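Local atomic coordinates of protein SAWADEE HOMEODOMAIN HOMOLOG 1 (Arabidopsis thaliana, PDB entry 4IUP), a protein that binds histone H3 tails methylated at lysine 9 through its SAWADEE domain and, in association with RNA polymerase IV, acts in RNA-directed DNA methylation. Residues A8-A11 / R12-A15; V113-E116 / L117-T120. The protein carries 2 engineered substitutions. All blocks are in the same frame, centred on the assembly; numbering follows the deposited sequence.

Contacts 1 and 2 are two beta-hairpin loops, each joining neighbouring antiparallel strands within the same SAWADEE domain, their centres about 15 Å apart. Contact 1 comes first along the chain and joins strand 6-9 to strand 16-27; contact 2, about a hundred residues later, joins strand 110-115 to strand 121-124 at the outer edge of the same long antiparallel sheet. Both loops reverse the chain in a similar way, each with an Asx turn in its second half. They also meet, Tyr14 CD2 lying 3.9 Å from Leu117 CD2, so this apolar touch joins two loops far apart in sequence within the part of the protein that reads histone tails.

Contact 1 of 2, residues A8-A11 / R12-A15; sequences AKSA and RDYA
The beta-hairpin of strands 6-9 and 16-27 has its loop closed by Ser10 and Ala15, whose backbones pair through Ser10 N and Ala15 O at 2.9 Å. Inside it, Tyr14 N donates to Ser10 O, and an Asx turn follows: Asp13 OD1 takes the backbone N of Ala15 from above the carboxylate plane, while Asp13 OD2 bonds to Tyr17 OH. Tyr14 has a positive phi of 64°, which turns the chain back toward the second strand. Serine suits its place because its short hydroxyl reaches the loop backbone: with Ser10 OG anti to the backbone N (chi1 173°), it accepts from Arg12 N at 3.1 Å, and it also bonds to Glu48. The Lys9 side chain crosses that of Tyr14 obliquely; bent at its last two torsions, it places NZ 2.9 Å from Tyr14 O, tilted 34° from the carbonyl plane, and near the plane of the tyrosine ring at its edge. With an alanine here the ammonium group is gone, and Tyr14 O would probably lose its side-chain donor. At the other end of that ring, one water bridges the loop, donating to Ala11 O at 2.8 Å and hydrogen-bonded to Tyr14 OH at 3.2 Å.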
loop_
_atom_site.group_PDB
_atom_site.type_symbol
_atom_site.label_atom_id
_atom_site.label_comp_id
_atom_site.label_asym_id
_atom_site.label_seq_id
_atom_site.Cartn_x
_atom_site.Cartn_y
_atom_site.Cartn_z
ATOM N N ALA A 8 -6.919 5.309 -0.382
ATOM C CA ALA A 8 -8.174 4.606 -0.613
ATOM C C ALA A 8 -8.020 3.529 -1.674
ATOM O O ALA A 8 -7.291 3.709 -2.658
ATOM C CB ALA A 8 -9.277 5.598 -1.010
ATOM N N LYS A 9 -8.731 2.439 -1.516
ATOM C CA LYS A 9 -8.619 1.345 -2.436
ATOM C C LYS A 9 -9.722 1.368 -3.474
ATOM O O LYS A 9 -10.878 1.287 -3.161
ATOM C CB LYS A 9 -8.654 0.054 -1.685
ATOM C CG LYS A 9 -8.544 -1.157 -2.495
ATOM C CD LYS A 9 -8.460 -2.218 -1.489
ATOM C CE LYS A 9 -9.110 -3.357 -1.883
ATOM N NZ LYS A 9 -8.133 -3.944 -2.768
ATOM N N SER A 10 -9.325 1.468 -4.707
ATOM C CA SER A 10 -10.275 1.592 -5.798
ATOM C C SER A 10 -10.964 0.248 -6.044
ATOM O O SER A 10 -10.309 -0.788 -6.114
ATOM C CB SER A 10 -9.555 2.078 -7.054
ATOM O OG SER A 10 -10.426 2.057 -8.169
ATOM N N ALA A 11 -12.289 0.268 -6.153
ATOM C CA ALA A 11 -13.042 -0.942 -6.482
ATOM C C ALA A 11 -12.914 -1.289 -7.969
ATOM O O ALA A 11 -13.407 -2.332 -8.413
ATOM C CB ALA A 11 -14.502 -0.792 -6.084
ATOM N N ARG A 12 -12.247 -0.415 -8.724
ATOM C CA ARG A 12 -12.008 -0.624 -10.156
ATOM C C ARG A 12 -10.871 -1.622 -10.385
ATOM O O ARG A 12 -11.006 -2.547 -11.183
ATOM C CB ARG A 12 -11.656 0.693 -10.869
ATOM C CG ARG A 12 -12.535 1.907 -10.545
ATOM C CD ARG A 12 -13.750 2.039 -11.461
ATOM N NE ARG A 12 -13.500 2.536 -12.828
ATOM C CZ ARG A 12 -12.446 3.241 -13.252
ATOM N NH1 ARG A 12 -11.458 3.586 -12.434
ATOM N NH2 ARG A 12 -12.385 3.609 -14.526
ATOM N N ASP A 13 -9.754 -1.429 -9.683
ATOM C CA ASP A 13 -8.547 -2.236 -9.916
ATOM C C ASP A 13 -7.920 -2.822 -8.645
ATOM O O ASP A 13 -6.863 -3.461 -8.711
ATOM C CB ASP A 13 -7.503 -1.423 -10.702
ATOM C CG ASP A 13 -7.104 -0.130 -9.995
ATOM O OD1 ASP A 13 -7.431 0.042 -8.801
ATOM O OD2 ASP A 13 -6.471 0.728 -10.645
ATOM N N TYR A 14 -8.573 -2.589 -7.503
ATOM C CA TYR A 14 -8.142 -3.091 -6.187
ATOM C C TYR A 14 -6.799 -2.532 -5.694
ATOM O O TYR A 14 -6.216 -3.049 -4.742
ATOM C CB TYR A 14 -8.182 -4.635 -6.141
ATOM C CG TYR A 14 -9.481 -5.192 -6.685
ATOM C CD1 TYR A 14 -10.681 -5.008 -5.996
ATOM C CD2 TYR A 14 -9.516 -5.866 -7.904
ATOM C CE1 TYR A 14 -11.886 -5.501 -6.499
ATOM C CE2 TYR A 14 -10.712 -6.369 -8.416
ATOM C CZ TYR A 14 -11.890 -6.182 -7.706
ATOM O OH TYR A 14 -13.072 -6.669 -8.208
ATOM N N ALA A 15 -6.338 -1.454 -6.328
ATOM C CA ALA A 15 -5.094 -0.794 -5.940
ATOM C C ALA A 15 -5.375 0.419 -5.056
ATOM O O ALA A 15 -6.500 0.940 -5.053
ATOM C CB ALA A 15 -4.297 -0.394 -7.174
HETATM O O HOH W 1 -8.943 3.120 -10.759
HETATM O O HOH W 2 -15.100 -4.325 -7.444
#

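Contact 2 of 2, residues V113-E116 / L117-T120; sequences VRYE and LDNT
Tyr115 and Thr120 supply the main backbone bond: Tyr115 N donates to Thr120 O at 2.8 Å. A weak bond from Asn119 N to Tyr115 O lies further into the bend, and Arg114 CA adds a CA-H...O contact to Thr120 O. Side-chain hydrogen bonds then fix the returning arm. Asp118 OD1 accepts from Thr120 N at 3.1 Å and Thr120 OG1 at 2.7 Å, both from one face of the carboxylate plane. The first makes an Asx turn in the loop of the beta-hairpin of strands 110-115 and 121-124. Aspartate suits the place because its short carboxylate reaches the backbone two residues on; with Thr120 OG1 between its backbone N and carbonyl carbon (chi1 58°), the hydroxyl turns to Asp118 OD1. Arg83 forms a salt bridge with Asp118 OD2 and hydrogen-bonds Thr120 OG1. In packing, Thr120 OG1 meets the edge of the buried Tyr115 ring 3.5 Å from CD2, and Val113 CG2 lies 4.0 Å above that ring's plane, offset toward the rim. Asparagine tolerates the positive phi (67°) of Asn119, which points the same way as Arg114, itself salt-bridged through NE to Glu121; amide and guanidinium planes stand 86° apart, Asn119 OD1 3.3 Å from Arg114 CD.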
loop_
_atom_site.group_PDB
_atom_site.type_symbol
_atom_site.label_atom_id
_atom_site.label_comp_id
_atom_site.label_asym_id
_atom_site.label_seq_id
_atom_site.Cartn_x
_atom_site.Cartn_y
_atom_site.Cartn_z
ATOM N N VAL A 113 7.796 -10.669 -1.784
ATOM C CA VAL A 113 6.431 -10.384 -1.357
ATOM C C VAL A 113 5.451 -11.279 -2.091
ATOM O O VAL A 113 5.705 -11.690 -3.224
ATOM C CB VAL A 113 6.041 -8.868 -1.497
ATOM C CG1 VAL A 113 7.106 -7.970 -0.866
ATOM C CG2 VAL A 113 5.791 -8.465 -2.952
ATOM N N ARG A 114 4.354 -11.610 -1.418
ATOM C CA ARG A 114 3.250 -12.309 -2.048
ATOM C C ARG A 114 2.054 -11.375 -2.070
ATOM O O ARG A 114 1.581 -10.931 -1.017
ATOM C CB ARG A 114 2.907 -13.583 -1.281
ATOM C CG ARG A 114 1.791 -14.399 -1.919
ATOM C CD ARG A 114 1.576 -15.701 -1.159
ATOM N NE ARG A 114 2.708 -16.617 -1.302
ATOM C CZ ARG A 114 2.697 -17.889 -0.906
ATOM N NH1 ARG A 114 1.612 -18.409 -0.347
ATOM N NH2 ARG A 114 3.775 -18.642 -1.071
ATOM N N TYR A 115 1.579 -11.072 -3.274
ATOM C CA TYR A 115 0.449 -10.166 -3.449
ATOM C C TYR A 115 -0.847 -10.776 -2.953
ATOM O O TYR A 115 -1.154 -11.934 -3.240
ATOM C CB TYR A 115 0.323 -9.730 -4.910
ATOM C CG TYR A 115 1.464 -8.844 -5.330
ATOM C CD1 TYR A 115 1.595 -7.555 -4.808
ATOM C CD2 TYR A 115 2.421 -9.290 -6.242
ATOM C CE1 TYR A 115 2.649 -6.734 -5.181
ATOM C CE2 TYR A 115 3.482 -8.471 -6.624
ATOM C CZ TYR A 115 3.588 -7.198 -6.085
ATOM O OH TYR A 115 4.627 -6.386 -6.466
ATOM N N GLU A 116 -1.579 -9.995 -2.206
ATOM C CA GLU A 116 -2.770 -10.463 -1.580
ATOM C C GLU A 116 -3.847 -10.913 -2.598
ATOM O O GLU A 116 -4.426 -11.963 -2.442
ATOM C CB GLU A 116 -3.251 -9.384 -0.642
ATOM C CG GLU A 116 -4.078 -9.879 0.484
ATOM C CD GLU A 116 -4.593 -8.786 1.346
ATOM O OE1 GLU A 116 -5.234 -7.863 0.818
ATOM O OE2 GLU A 116 -4.352 -8.846 2.552
ATOM N N LEU A 117 -4.062 -10.127 -3.652
ATOM C CA LEU A 117 -5.155 -10.360 -4.600
ATOM C C LEU A 117 -4.997 -11.609 -5.475
ATOM O O LEU A 117 -5.858 -12.489 -5.462
ATOM C CB LEU A 117 -5.391 -9.121 -5.478
ATOM C CG LEU A 117 -6.462 -9.218 -6.573
ATOM C CD1 LEU A 117 -7.873 -9.213 -5.979
ATOM C CD2 LEU A 117 -6.296 -8.096 -7.593
ATOM N N ASP A 118 -3.915 -11.671 -6.246
ATOM C CA ASP A 118 -3.737 -12.740 -7.230
ATOM C C ASP A 118 -2.735 -13.796 -6.779
ATOM O O ASP A 118 -2.397 -14.707 -7.542
ATOM C CB ASP A 118 -3.347 -12.163 -8.599
ATOM C CG ASP A 118 -2.052 -11.366 -8.561
ATOM O OD1 ASP A 118 -1.257 -11.521 -7.605
ATOM O OD2 ASP A 118 -1.827 -10.578 -9.507
ATOM N N ASN A 119 -2.229 -13.613 -5.572
ATOM C CA ASN A 119 -1.397 -14.575 -4.899
ATOM C C ASN A 119 -0.021 -14.811 -5.539
ATOM O O ASN A 119 0.673 -15.730 -5.192
ATOM C CB ASN A 119 -2.165 -15.865 -4.814
ATOM C CG ASN A 119 -1.729 -16.702 -3.688
ATOM O OD1 ASN A 119 -1.271 -16.202 -2.685
ATOM N ND2 ASN A 119 -1.868 -18.008 -3.847
ATOM N N THR A 120 0.353 -13.942 -6.455
ATOM C CA THR A 120 1.635 -14.033 -7.149
ATOM C C THR A 120 2.760 -13.490 -6.273
ATOM O O THR A 120 2.504 -12.764 -5.306
ATOM C CB THR A 120 1.619 -13.266 -8.488
ATOM O OG1 THR A 120 1.291 -11.892 -8.248
ATOM C CG2 THR A 120 0.600 -13.875 -9.446
#